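Local atomic coordinates of receptor-like protein kinase ANXUR1 (Arabidopsis thaliana, PDB entry 6FIG), a protein that is a membrane receptor kinase involved in plant reproduction, probably sensing extracellular signals through an ectodomain built of malectin-like domains. Residues A[187-192]-A[272-277]; A[268-273]-A[345-350]; A[302-307]-A[332-337]. All coordinates share one frame; numbering follows the deposited sequence. Where two conformers were deposited one is given.

Overall arrangement
The three contacts lie in one malectin-like domain and follow a path from a calcium site to the glycans. Contact 1 packs strand 185-192, which carries the calcium ligand Asn192, against the end of strand 268-273. Contact 2 continues from there, pairing strand 268-273 with strand 344-351; the two share Phe272 and Gln273, and their centres are about 12 Å apart. Contact 3 is nested in the loop that contact 2 closes, its centre about 10 Å from that of contact 2, and both touch the same NAG through Gln348 and Asn305. Contacts 1 and 3, with centres about 13 Å apart, meet where Asn277 N probably hydrogen-bonds to Val336 O at 2.8 Å.

Contact 1. Residues A[187-192]-A[272-277]; sequences SMFRLN and FQIDKN. With CA (calcium ion), chain H; NAG (2-acetamido-2-deoxy-beta-D-glucopyranose), chain E.
Phe189 and Phe272 meet as an oblique aromatic pair. Their centroids are 4.9 Å apart and their planes are inclined at 48°. Phe272 CD1 sits over the centre of one face of the Phe189 ring, 3.7 Å from Phe189 CG. At the edge of the same ring, near its plane, are Gln273 O, 3.5 Å from Phe189 CZ, and Ile274 CG2, 3.9 Å from Phe189 CE2. Leu191 comes from the opposite direction to Phe272 and puts CD1 at the edge of that ring, 3.8 Å from Phe272 CZ. At the other end the methyl CE of Met188 lies 4.2 Å from Ile274 CG2.

The two segments run nearly antiparallel, but they belong to different sheets of the malectin-like beta-sandwich. They are joined here by side chains; the closest CA pair, Met188 CA and Ile274 CA, is 7.6 Å apart. Met188 and Phe189 form a classic beta bulge opposite Ile369. The bulge lets both consecutive side chains point toward segment 272-277. With CG anti to the carbonyl carbon (chi1 -61°), the Phe189 ring reaches across and turns a face to Phe272 CD1.

Further out, Leu367 and Ile369 of strand 363-372 also pack on Phe272, and Tyr280 touches both Met188 and Ile274. Asp275 forms a salt bridge with Lys371. Beyond the apolar patch, Asn192 OD1 binds the calcium ion at 2.3 Å, with Val193, Ile249, Thr252 and Asn365 as further ligands. Asn277 ND2 carries an N-linked NAG.

Contact 2. Residues A[268-273]-A[345-350]; sequences LTWMFQ and ITLQMT. With NAG (2-acetamido-2-deoxy-beta-D-glucopyranose), chain D.
The Trp270 indole meets strand 344-351 at its edge. Leu347 O lies there in the ring plane, 3.5 Å from Trp270 CE3. Leu347 runs alongside the indole in the same direction and brings CD2 to 3.8 Å from Trp270 CE3. Met349 crosses the indole obliquely, with CG near the ring plane beside Trp270 CZ3. Its sulfur SD is 5.4 Å from the centroid of the six-membered ring and 82° off the normal, a Met-aromatic contact at the edge. CG of Met349 lies between the backbone N and the carbonyl carbon (chi1 55°), which lets it touch both Trp270 CZ3 and Leu268 CB. The ring of Phe272 has Ile345 O at its edge, 3.7 Å from CD2. The indole NE1 is satisfied by Asp214.

The other side of the sheet is more polar. Thr269 and Gln348 lie side by side, and Gln348 NE2 gives a weak hydrogen bond to Thr269 OG1 (3.3 Å). From the same amide, Gln348 OE1 lies 2.6 Å from O6 of the NAG in chain D. Next to this pair, Met271 CG packs against Thr346 CG2.

Six backbone hydrogen bonds join the strands, two in each of the pairs Leu268-Met349, Trp270-Leu347 and Phe272-Ile345. The straightest, from Trp270 N to Leu347 O, has an angle of 167° at the hydrogen. Thr269-Gln348 and Met271-Thr346 are the non-hydrogen-bonded pairs between them. This regular antiparallel pairing, with apolar side chains turned inward and a glycan-contacting face outward, fits one sheet of a malectin-like beta-sandwich.

Contact 3. Residues A[302-307]-A[332-337]; sequences YINNRT and YAIYVD. With FUC (alpha-L-fucopyranose), chain B; NAG (2-acetamido-2-deoxy-beta-D-glucopyranose), chain D; NAG (2-acetamido-2-deoxy-beta-D-glucopyranose), chain C.
Ile303 meets Tyr332 and Ile334 through apolar contacts. It crosses Tyr332 at about a right angle, with Ile303 CD1 3.6 Å from Tyr332 CB. Its CG2 meets Ile334 CG2 at 3.9 Å as the two side chains slide past each other. CG1 of Ile334 lies anti to the backbone N (chi1 -177°), and CD1 beyond it reaches both Asn304 CB and Arg306 NH1, the latter at 3.8 Å. Leu282 packs on both isoleucines.

Water supplies the polar links. One water accepts from Asn304 ND2 and donates to Tyr335 O. A second, in the guanidinium plane, takes a weak bond from Arg306 NH1 and donates to Tyr335 O at 2.7 Å. Asn304 OD1 is held by Thr346 N. Asn304 and Arg306 both belong to a type I' turn from Ile303 to Arg306.

Sugars are bound at both ends. C5 of the NAG in chain D lies over one face of Tyr302, offset toward the rim. Asp337 OD1 accepts from fucose O3 at 2.6 Å, while OD2 accepts from O2. The two carboxylate oxygens thus engage neighbouring fucose hydroxyls, which probably restrains the sugar's orientation.

Contact 1. Residues A[187-192]-A[272-277]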
loop_
_atom_site.group_PDB
_atom_site.type_symbol
_atom_site.label_atom_id
_atom_site.label_comp_id
_atom_site.label_asym_id
_atom_site.label_seq_id
_atom_site.Cartn_x
_atom_site.Cartn_y
_atom_site.Cartn_z
ATOM N N SER A 187 -21.441 -0.256 -1.704
ATOM C CA SER A 187 -21.209 -0.539 -0.288
ATOM C C SER A 187 -22.110 0.322 0.543
ATOM O O SER A 187 -22.006 1.535 0.515
ATOM C CB SER A 187 -19.754 -0.260 0.083
ATOM O OG SER A 187 -18.904 -1.038 -0.721
ATOM N N MET A 188 -23.057 -0.289 1.255
ATOM C CA MET A 188 -24.006 0.485 2.032
ATOM C C MET A 188 -23.534 0.673 3.461
ATOM O O MET A 188 -23.668 1.745 4.015
ATOM C CB MET A 188 -25.393 -0.177 2.019
ATOM C CG MET A 188 -25.919 -0.512 0.639
ATOM S SD MET A 188 -26.167 0.952 -0.411
ATOM C CE MET A 188 -27.530 1.771 0.384
ATOM N N PHE A 189 -23.076 -0.419 4.077
ATOM C CA PHE A 189 -22.600 -0.425 5.466
ATOM C C PHE A 189 -21.482 -1.431 5.583
ATOM O O PHE A 189 -21.474 -2.465 4.888
ATOM C CB PHE A 189 -23.721 -0.816 6.446
ATOM C CG PHE A 189 -24.876 0.125 6.416
ATOM C CD1 PHE A 189 -24.837 1.306 7.129
ATOM C CD2 PHE A 189 -25.969 -0.133 5.592
ATOM C CE1 PHE A 189 -25.854 2.203 7.047
ATOM C CE2 PHE A 189 -27.009 0.756 5.508
ATOM C CZ PHE A 189 -26.962 1.929 6.234
ATOM N N ARG A 190 -20.538 -1.109 6.456
ATOM C CA ARG A 190 -19.391 -1.963 6.700
ATOM C C ARG A 190 -19.009 -1.816 8.144
ATOM O O ARG A 190 -18.576 -0.734 8.566
ATOM C CB ARG A 190 -18.198 -1.566 5.826
ATOM C CG ARG A 190 -16.968 -2.405 6.082
ATOM C CD ARG A 190 -15.885 -2.185 5.053
ATOM N NE ARG A 190 -16.214 -2.695 3.729
ATOM C CZ ARG A 190 -16.411 -1.967 2.622
ATOM N NH1 ARG A 190 -16.436 -0.645 2.666
ATOM N NH2 ARG A 190 -16.600 -2.594 1.477
ATOM N N LEU A 191 -19.210 -2.890 8.921
ATOM C CA LEU A 191 -19.128 -2.822 10.368
ATOM C C LEU A 191 -18.166 -3.815 10.978
ATOM O O LEU A 191 -18.129 -4.986 10.581
ATOM C CB LEU A 191 -20.503 -3.072 11.014
ATOM C CG LEU A 191 -21.665 -2.236 10.505
ATOM C CD1 LEU A 191 -22.933 -2.644 11.227
ATOM C CD2 LEU A 191 -21.413 -0.740 10.654
ATOM N N ASN A 192 -17.387 -3.332 11.938
ATOM C CA ASN A 192 -16.677 -4.198 12.868
ATOM C C ASN A 192 -17.615 -4.437 14.042
ATOM O O ASN A 192 -17.763 -3.581 14.911
ATOM C CB ASN A 192 -15.387 -3.533 13.360
ATOM C CG ASN A 192 -14.572 -4.427 14.256
ATOM O OD1 ASN A 192 -14.875 -5.623 14.363
ATOM N ND2 ASN A 192 -13.558 -3.870 14.916
ATOM N N PHE A 272 -31.027 -1.189 9.412
ATOM C CA PHE A 272 -30.335 -0.359 8.426
ATOM C C PHE A 272 -31.332 0.295 7.483
ATOM O O PHE A 272 -32.261 -0.370 7.011
ATOM C CB PHE A 272 -29.396 -1.229 7.614
ATOM C CG PHE A 272 -28.381 -1.911 8.449
ATOM C CD1 PHE A 272 -27.242 -1.232 8.855
ATOM C CD2 PHE A 272 -28.609 -3.211 8.911
ATOM C CE1 PHE A 272 -26.308 -1.846 9.665
ATOM C CE2 PHE A 272 -27.684 -3.831 9.734
ATOM C CZ PHE A 272 -26.532 -3.144 10.113
ATOM N N GLN A 273 -31.132 1.595 7.233
ATOM C CA GLN A 273 -31.896 2.328 6.244
ATOM C C GLN A 273 -31.247 2.138 4.874
ATOM O O GLN A 273 -30.068 2.414 4.705
ATOM C CB GLN A 273 -31.936 3.815 6.614
ATOM C CG GLN A 273 -32.598 4.089 7.956
ATOM C CD GLN A 273 -34.065 3.690 7.997
ATOM O OE1 GLN A 273 -34.795 3.850 7.011
ATOM N NE2 GLN A 273 -34.512 3.189 9.147
ATOM N N ILE A 274 -32.022 1.639 3.919
ATOM C CA ILE A 274 -31.532 1.384 2.554
ATOM C C ILE A 274 -32.536 1.919 1.508
ATOM O O ILE A 274 -33.481 2.624 1.856
ATOM C CB ILE A 274 -31.182 -0.111 2.367
ATOM C CG1 ILE A 274 -32.306 -1.044 2.841
ATOM C CG2 ILE A 274 -29.886 -0.465 3.118
ATOM C CD1 ILE A 274 -33.613 -0.954 2.095
ATOM N N ASP A 275 -32.295 1.615 0.233
ATOM C CA ASP A 275 -33.175 2.042 -0.860
ATOM C C ASP A 275 -34.035 0.874 -1.327
ATOM O O ASP A 275 -33.545 -0.216 -1.550
ATOM C CB ASP A 275 -32.330 2.537 -2.041
ATOM C CG ASP A 275 -31.436 3.725 -1.678
ATOM O OD1 ASP A 275 -31.860 4.574 -0.843
ATOM O OD2 ASP A 275 -30.328 3.835 -2.274
ATOM N N LYS A 276 -35.322 1.114 -1.513
ATOM C CA LYS A 276 -36.237 0.080 -1.996
ATOM C C LYS A 276 -35.930 -0.298 -3.459
ATOM O O LYS A 276 -35.299 0.481 -4.195
ATOM C CB LYS A 276 -37.681 0.566 -1.862
ATOM C CG LYS A 276 -38.161 0.706 -0.420
ATOM C CD LYS A 276 -39.610 1.191 -0.287
ATOM C CE LYS A 276 -39.770 2.677 -0.574
ATOM N NZ LYS A 276 -41.078 3.210 -0.110
ATOM N N ASN A 277 -36.339 -1.496 -3.849
ATOM C CA ASN A 277 -36.306 -1.984 -5.242
ATOM C C ASN A 277 -34.922 -2.431 -5.692
ATOM O O ASN A 277 -34.591 -2.349 -6.882
ATOM C CB ASN A 277 -36.828 -0.954 -6.265
ATOM C CG ASN A 277 -38.271 -0.599 -6.088
ATOM O OD1 ASN A 277 -38.880 -0.817 -5.041
ATOM N ND2 ASN A 277 -38.842 -0.053 -7.152
HETATM CA CA CA H . -15.526 -7.668 15.238
HETATM C C1 NAG E . -40.212 0.378 -7.220
HETATM C C2 NAG E . -40.296 1.600 -8.138
HETATM C C3 NAG E . -41.732 2.078 -8.258
HETATM C C4 NAG E . -42.606 0.904 -8.691
HETATM C C5 NAG E . -42.393 -0.332 -7.800
HETATM C C6 NAG E . -43.145 -1.531 -8.352
HETATM C C7 NAG E . -38.314 3.064 -8.096
HETATM C C8 NAG E . -37.681 4.209 -7.343
HETATM N N2 NAG E . -39.495 2.674 -7.599
HETATM O O3 NAG E . -41.856 3.148 -9.200
HETATM O O4 NAG E . -43.999 1.248 -8.775
HETATM O O5 NAG E . -41.015 -0.662 -7.766
HETATM O O6 NAG E . -43.070 -2.648 -7.442
HETATM O O7 NAG E . -37.776 2.559 -9.089
#

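Contact 2. Residues A[268-273]-A[345-350]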
loop_
_atom_site.group_PDB
_atom_site.type_symbol
_atom_site.label_atom_id
_atom_site.label_comp_id
_atom_site.label_asym_id
_atom_site.label_seq_id
_atom_site.Cartn_x
_atom_site.Cartn_y
_atom_site.Cartn_z
ATOM N N LEU A 268 -30.882 -10.414 19.212
ATOM C CA LEU A 268 -29.951 -9.325 18.946
ATOM C C LEU A 268 -30.355 -8.804 17.565
ATOM O O LEU A 268 -30.457 -9.581 16.621
ATOM C CB LEU A 268 -28.545 -9.867 18.976
ATOM C CG LEU A 268 -27.315 -8.994 19.089
ATOM C CD1 LEU A 268 -27.416 -8.034 20.258
ATOM C CD2 LEU A 268 -26.115 -9.928 19.255
ATOM N N THR A 269 -30.641 -7.505 17.469
ATOM C CA THR A 269 -31.263 -6.939 16.275
ATOM C C THR A 269 -30.513 -5.700 15.789
ATOM O O THR A 269 -30.318 -4.760 16.558
ATOM C CB THR A 269 -32.718 -6.549 16.570
ATOM O OG1 THR A 269 -33.454 -7.708 17.001
ATOM C CG2 THR A 269 -33.422 -5.938 15.335
ATOM N N TRP A 270 -30.120 -5.734 14.520
ATOM C CA TRP A 270 -29.548 -4.566 13.822
ATOM C C TRP A 270 -30.554 -4.086 12.779
ATOM O O TRP A 270 -31.243 -4.896 12.160
ATOM C CB TRP A 270 -28.248 -4.921 13.114
ATOM C CG TRP A 270 -27.083 -5.338 13.959
ATOM C CD1 TRP A 270 -26.048 -4.552 14.374
ATOM C CD2 TRP A 270 -26.816 -6.656 14.479
ATOM N NE1 TRP A 270 -25.143 -5.295 15.109
ATOM C CE2 TRP A 270 -25.591 -6.586 15.189
ATOM C CE3 TRP A 270 -27.487 -7.883 14.408
ATOM C CZ2 TRP A 270 -25.026 -7.689 15.807
ATOM C CZ3 TRP A 270 -26.913 -8.977 15.008
ATOM C CH2 TRP A 270 -25.701 -8.875 15.712
ATOM N N MET A 271 -30.634 -2.774 12.574
ATOM C CA MET A 271 -31.505 -2.211 11.547
ATOM C C MET A 271 -30.750 -1.171 10.719
ATOM O O MET A 271 -29.994 -0.370 11.266
ATOM C CB MET A 271 -32.739 -1.575 12.172
ATOM C CG MET A 271 -33.855 -1.278 11.169
ATOM S SD MET A 271 -35.362 -0.603 11.911
ATOM C CE MET A 271 -35.589 -1.750 13.273
ATOM N N PHE A 272 -31.027 -1.189 9.412
ATOM C CA PHE A 272 -30.335 -0.359 8.426
ATOM C C PHE A 272 -31.332 0.295 7.483
ATOM O O PHE A 272 -32.261 -0.370 7.011
ATOM C CB PHE A 272 -29.396 -1.229 7.614
ATOM C CG PHE A 272 -28.381 -1.911 8.449
ATOM C CD1 PHE A 272 -27.242 -1.232 8.855
ATOM C CD2 PHE A 272 -28.609 -3.211 8.911
ATOM C CE1 PHE A 272 -26.308 -1.846 9.665
ATOM C CE2 PHE A 272 -27.684 -3.831 9.734
ATOM C CZ PHE A 272 -26.532 -3.144 10.113
ATOM N N GLN A 273 -31.132 1.595 7.233
ATOM C CA GLN A 273 -31.896 2.328 6.244
ATOM C C GLN A 273 -31.247 2.138 4.874
ATOM O O GLN A 273 -30.068 2.414 4.705
ATOM C CB GLN A 273 -31.936 3.815 6.614
ATOM C CG GLN A 273 -32.598 4.089 7.956
ATOM C CD GLN A 273 -34.065 3.690 7.997
ATOM O OE1 GLN A 273 -34.795 3.850 7.011
ATOM N NE2 GLN A 273 -34.512 3.189 9.147
ATOM N N ILE A 345 -33.513 -2.887 6.261
ATOM C CA ILE A 345 -33.064 -4.258 6.416
ATOM C C ILE A 345 -32.866 -4.462 7.917
ATOM O O ILE A 345 -32.247 -3.629 8.587
ATOM C CB ILE A 345 -31.769 -4.537 5.649
ATOM C CG1 ILE A 345 -32.082 -4.650 4.147
ATOM C CG2 ILE A 345 -31.073 -5.819 6.146
ATOM C CD1 ILE A 345 -30.855 -4.621 3.280
ATOM N N THR A 346 -33.436 -5.552 8.437
ATOM C CA THR A 346 -33.197 -5.951 9.818
ATOM C C THR A 346 -32.433 -7.258 9.823
ATOM O O THR A 346 -32.698 -8.156 9.016
ATOM C CB THR A 346 -34.491 -6.131 10.629
ATOM O OG1 THR A 346 -35.338 -7.111 10.011
ATOM C CG2 THR A 346 -35.223 -4.807 10.759
ATOM N N LEU A 347 -31.455 -7.361 10.714
ATOM C CA LEU A 347 -30.722 -8.612 10.896
ATOM C C LEU A 347 -30.967 -9.021 12.337
ATOM O O LEU A 347 -30.801 -8.190 13.227
ATOM C CB LEU A 347 -29.248 -8.409 10.644
ATOM C CG LEU A 347 -28.348 -9.589 10.971
ATOM C CD1 LEU A 347 -28.635 -10.769 10.066
ATOM C CD2 LEU A 347 -26.891 -9.184 10.851
ATOM N N GLN A 348 -31.388 -10.269 12.568
ATOM C CA GLN A 348 -31.683 -10.713 13.945
ATOM C C GLN A 348 -31.051 -12.051 14.199
ATOM O O GLN A 348 -30.998 -12.870 13.305
ATOM C CB GLN A 348 -33.175 -10.805 14.184
ATOM C CG GLN A 348 -33.872 -9.464 14.082
ATOM C CD GLN A 348 -35.353 -9.600 14.193
ATOM O OE1 GLN A 348 -35.997 -10.188 13.317
ATOM N NE2 GLN A 348 -35.920 -9.095 15.291
ATOM N N MET A 349 -30.532 -12.244 15.406
ATOM C CA MET A 349 -30.085 -13.570 15.821
ATOM C C MET A 349 -30.507 -13.891 17.248
ATOM O O MET A 349 -30.651 -13.011 18.089
ATOM C CB MET A 349 -28.584 -13.786 15.593
ATOM C CG MET A 349 -27.642 -12.783 16.205
ATOM S SD MET A 349 -25.926 -13.136 15.716
ATOM C CE MET A 349 -25.967 -13.106 13.966
ATOM N N THR A 350 -30.703 -15.188 17.491
ATOM C CA THR A 350 -31.206 -15.679 18.771
ATOM C C THR A 350 -30.727 -17.123 18.865
ATOM O O THR A 350 -30.480 -17.743 17.835
ATOM C CB THR A 350 -32.753 -15.558 18.853
ATOM O OG1 THR A 350 -33.232 -15.829 20.186
ATOM C CG2 THR A 350 -33.449 -16.507 17.882
HETATM C C1 NAG D . -36.638 -13.155 16.742
HETATM C C2 NAG D . -37.861 -13.618 17.507
HETATM C C3 NAG D . -38.791 -14.434 16.617
HETATM C C4 NAG D . -39.032 -13.764 15.274
HETATM C C5 NAG D . -37.693 -13.447 14.624
HETATM C C6 NAG D . -37.766 -12.842 13.226
HETATM C C7 NAG D . -37.426 -14.044 19.894
HETATM C C8 NAG D . -36.837 -15.031 20.870
HETATM N N2 NAG D . -37.358 -14.423 18.615
HETATM O O3 NAG D . -40.038 -14.606 17.289
HETATM O O4 NAG D . -39.746 -14.661 14.418
HETATM O O5 NAG D . -37.031 -12.551 15.507
HETATM O O6 NAG D . -38.281 -11.508 13.270
HETATM O O7 NAG D . -37.929 -12.986 20.262
#

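Contact 3. Residues A[302-307]-A[332-337]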
loop_
_atom_site.group_PDB
_atom_site.type_symbol
_atom_site.label_atom_id
_atom_site.label_comp_id
_atom_site.label_asym_id
_atom_site.label_seq_id
_atom_site.Cartn_x
_atom_site.Cartn_y
_atom_site.Cartn_z
ATOM N N TYR A 302 -32.105 -14.353 11.174
ATOM C CA TYR A 302 -33.240 -13.886 10.379
ATOM C C TYR A 302 -32.884 -12.569 9.706
ATOM O O TYR A 302 -32.170 -11.743 10.275
ATOM C CB TYR A 302 -34.469 -13.702 11.260
ATOM C CG TYR A 302 -34.765 -14.888 12.135
ATOM C CD1 TYR A 302 -35.382 -16.017 11.618
ATOM C CD2 TYR A 302 -34.450 -14.869 13.494
ATOM C CE1 TYR A 302 -35.677 -17.103 12.433
ATOM C CE2 TYR A 302 -34.737 -15.945 14.314
ATOM C CZ TYR A 302 -35.344 -17.056 13.784
ATOM O OH TYR A 302 -35.620 -18.117 14.650
ATOM N N ILE A 303 -33.359 -12.400 8.470
ATOM C CA ILE A 303 -33.124 -11.175 7.705
ATOM C C ILE A 303 -34.496 -10.726 7.206
ATOM O O ILE A 303 -35.177 -11.483 6.516
ATOM C CB ILE A 303 -32.135 -11.395 6.528
ATOM C CG1 ILE A 303 -30.737 -11.707 7.070
ATOM C CG2 ILE A 303 -32.076 -10.152 5.637
ATOM C CD1 ILE A 303 -29.703 -12.166 6.056
ATOM N N ASN A 304 -34.919 -9.521 7.582
ATOM C CA ASN A 304 -36.248 -8.992 7.239
ATOM C C ASN A 304 -37.343 -9.972 7.593
ATOM O O ASN A 304 -38.223 -10.270 6.779
ATOM C CB ASN A 304 -36.321 -8.558 5.757
ATOM C CG ASN A 304 -35.670 -7.225 5.531
ATOM O OD1 ASN A 304 -34.850 -6.818 6.326
ATOM N ND2 ASN A 304 -35.993 -6.557 4.423
ATOM N N ASN A 305 -37.238 -10.494 8.819
ATOM C CA ASN A 305 -38.189 -11.450 9.400
ATOM C C ASN A 305 -38.260 -12.805 8.698
ATOM O O ASN A 305 -39.124 -13.620 9.038
ATOM C CB ASN A 305 -39.592 -10.826 9.524
ATOM C CG ASN A 305 -39.584 -9.537 10.318
ATOM O OD1 ASN A 305 -38.800 -9.377 11.266
ATOM N ND2 ASN A 305 -40.458 -8.600 9.938
ATOM N N ARG A 306 -37.341 -13.073 7.772
ATOM C CA ARG A 306 -37.305 -14.324 7.046
ATOM C C ARG A 306 -36.068 -15.116 7.467
ATOM O O ARG A 306 -35.105 -14.561 7.998
ATOM C CB ARG A 306 -37.285 -14.049 5.563
ATOM C CG ARG A 306 -38.560 -13.358 5.100
ATOM C CD ARG A 306 -38.348 -12.745 3.747
ATOM N NE ARG A 306 -38.307 -13.769 2.714
ATOM C CZ ARG A 306 -38.193 -13.532 1.411
ATOM N NH1 ARG A 306 -38.081 -12.284 0.951
ATOM N NH2 ARG A 306 -38.195 -14.560 0.561
ATOM N N THR A 307 -36.108 -16.417 7.217
ATOM C CA THR A 307 -35.093 -17.346 7.723
ATOM C C THR A 307 -33.844 -17.325 6.859
ATOM O O THR A 307 -33.906 -17.585 5.652
ATOM C CB THR A 307 -35.680 -18.787 7.825
ATOM O OG1 THR A 307 -36.680 -18.820 8.843
ATOM C CG2 THR A 307 -34.599 -19.812 8.172
ATOM N N TYR A 332 -25.780 -13.655 2.232
ATOM C CA TYR A 332 -27.228 -13.853 2.063
ATOM C C TYR A 332 -27.781 -12.714 1.225
ATOM O O TYR A 332 -27.319 -11.584 1.358
ATOM C CB TYR A 332 -27.913 -13.821 3.428
ATOM C CG TYR A 332 -27.396 -14.854 4.401
ATOM C CD1 TYR A 332 -27.898 -16.144 4.393
ATOM C CD2 TYR A 332 -26.399 -14.534 5.311
ATOM C CE1 TYR A 332 -27.420 -17.103 5.287
ATOM C CE2 TYR A 332 -25.925 -15.480 6.211
ATOM C CZ TYR A 332 -26.443 -16.748 6.192
ATOM O OH TYR A 332 -25.933 -17.650 7.090
ATOM N N ALA A 333 -28.759 -13.009 0.391
ATOM C CA ALA A 333 -29.376 -12.007 -0.480
ATOM C C ALA A 333 -30.854 -11.837 -0.165
ATOM O O ALA A 333 -31.566 -12.813 0.118
ATOM C CB ALA A 333 -29.188 -12.377 -1.943
ATOM N N ILE A 334 -31.322 -10.591 -0.230
ATOM C CA ILE A 334 -32.721 -10.251 0.016
ATOM C C ILE A 334 -33.144 -9.117 -0.916
ATOM O O ILE A 334 -32.456 -8.087 -0.956
ATOM C CB ILE A 334 -32.962 -9.838 1.509
ATOM C CG1 ILE A 334 -34.446 -9.553 1.788
ATOM C CG2 ILE A 334 -32.093 -8.696 1.993
ATOM C CD1 ILE A 334 -35.120 -10.606 2.608
ATOM N N TYR A 335 -34.272 -9.307 -1.603
ATOM C CA TYR A 335 -34.902 -8.233 -2.356
ATOM C C TYR A 335 -35.756 -7.418 -1.410
ATOM O O TYR A 335 -36.587 -7.981 -0.680
ATOM C CB TYR A 335 -35.754 -8.759 -3.510
ATOM C CG TYR A 335 -36.364 -7.643 -4.337
ATOM C CD1 TYR A 335 -35.557 -6.783 -5.085
ATOM C CD2 TYR A 335 -37.736 -7.426 -4.362
ATOM C CE1 TYR A 335 -36.105 -5.757 -5.816
ATOM C CE2 TYR A 335 -38.290 -6.400 -5.107
ATOM C CZ TYR A 335 -37.460 -5.567 -5.840
ATOM O OH TYR A 335 -37.993 -4.544 -6.586
ATOM N N VAL A 336 -35.556 -6.110 -1.394
ATOM C CA VAL A 336 -36.378 -5.209 -0.607
ATOM C C VAL A 336 -37.395 -4.556 -1.508
ATOM O O VAL A 336 -37.046 -3.718 -2.329
ATOM C CB VAL A 336 -35.537 -4.160 0.122
ATOM C CG1 VAL A 336 -36.448 -3.171 0.868
ATOM C CG2 VAL A 336 -34.563 -4.862 1.040
ATOM N N ASP A 337 -38.657 -4.932 -1.293
ATOM C CA ASP A 337 -39.770 -4.646 -2.202
ATOM C C ASP A 337 -40.337 -3.276 -1.898
ATOM O O ASP A 337 -40.233 -2.775 -0.770
ATOM C CB ASP A 337 -40.879 -5.704 -2.030
ATOM C CG ASP A 337 -41.921 -5.660 -3.140
ATOM O OD1 ASP A 337 -42.996 -5.045 -2.947
ATOM O OD2 ASP A 337 -41.682 -6.246 -4.208
HETATM C C1 FUC B . -43.756 -3.777 -8.020
HETATM C C2 FUC B . -43.743 -4.935 -7.023
HETATM C C3 FUC B . -44.619 -4.609 -5.816
HETATM C C4 FUC B . -46.033 -4.241 -6.250
HETATM C C5 FUC B . -45.954 -3.113 -7.274
HETATM C C6 FUC B . -47.305 -2.703 -7.837
HETATM O O2 FUC B . -42.401 -5.155 -6.630
HETATM O O3 FUC B . -44.598 -5.719 -4.901
HETATM O O4 FUC B . -46.712 -5.348 -6.851
HETATM O O5 FUC B . -45.118 -3.542 -8.354
HETATM C C1 NAG D . -36.638 -13.155 16.742
HETATM C C2 NAG D . -37.861 -13.618 17.507
HETATM C C3 NAG D . -38.791 -14.434 16.617
HETATM C C4 NAG D . -39.032 -13.764 15.274
HETATM C C5 NAG D . -37.693 -13.447 14.624
HETATM C C6 NAG D . -37.766 -12.842 13.226
HETATM C C7 NAG D . -37.426 -14.044 19.894
HETATM C C8 NAG D . -36.837 -15.031 20.870
HETATM N N2 NAG D . -37.358 -14.423 18.615
HETATM O O3 NAG D . -40.038 -14.606 17.289
HETATM O O4 NAG D . -39.746 -14.661 14.418
HETATM O O5 NAG D . -37.031 -12.551 15.507
HETATM O O6 NAG D . -38.281 -11.508 13.270
HETATM O O7 NAG D . -37.929 -12.986 20.262
HETATM C C1 NAG C . -40.874 -13.993 13.849
HETATM C C2 NAG C . -41.447 -14.795 12.696
HETATM C C3 NAG C . -42.556 -13.962 12.064
HETATM C C4 NAG C . -43.613 -13.561 13.101
HETATM C C5 NAG C . -42.984 -12.994 14.385
HETATM C C6 NAG C . -43.997 -12.912 15.524
HETATM C C7 NAG C . -39.805 -16.312 11.652
HETATM C C8 NAG C . -38.807 -16.467 10.540
HETATM N N2 NAG C . -40.441 -15.136 11.698
HETATM O O3 NAG C . -43.159 -14.717 11.009
HETATM O O4 NAG C . -44.498 -12.591 12.513
HETATM O O5 NAG C . -41.883 -13.801 14.834
HETATM O O6 NAG C . -43.990 -14.130 16.283
HETATM O O7 NAG C . -39.998 -17.216 12.453
HETATM O O HOH W 1 -37.488 -7.682 2.174
HETATM O O HOH W 2 -38.055 -10.284 -0.892
#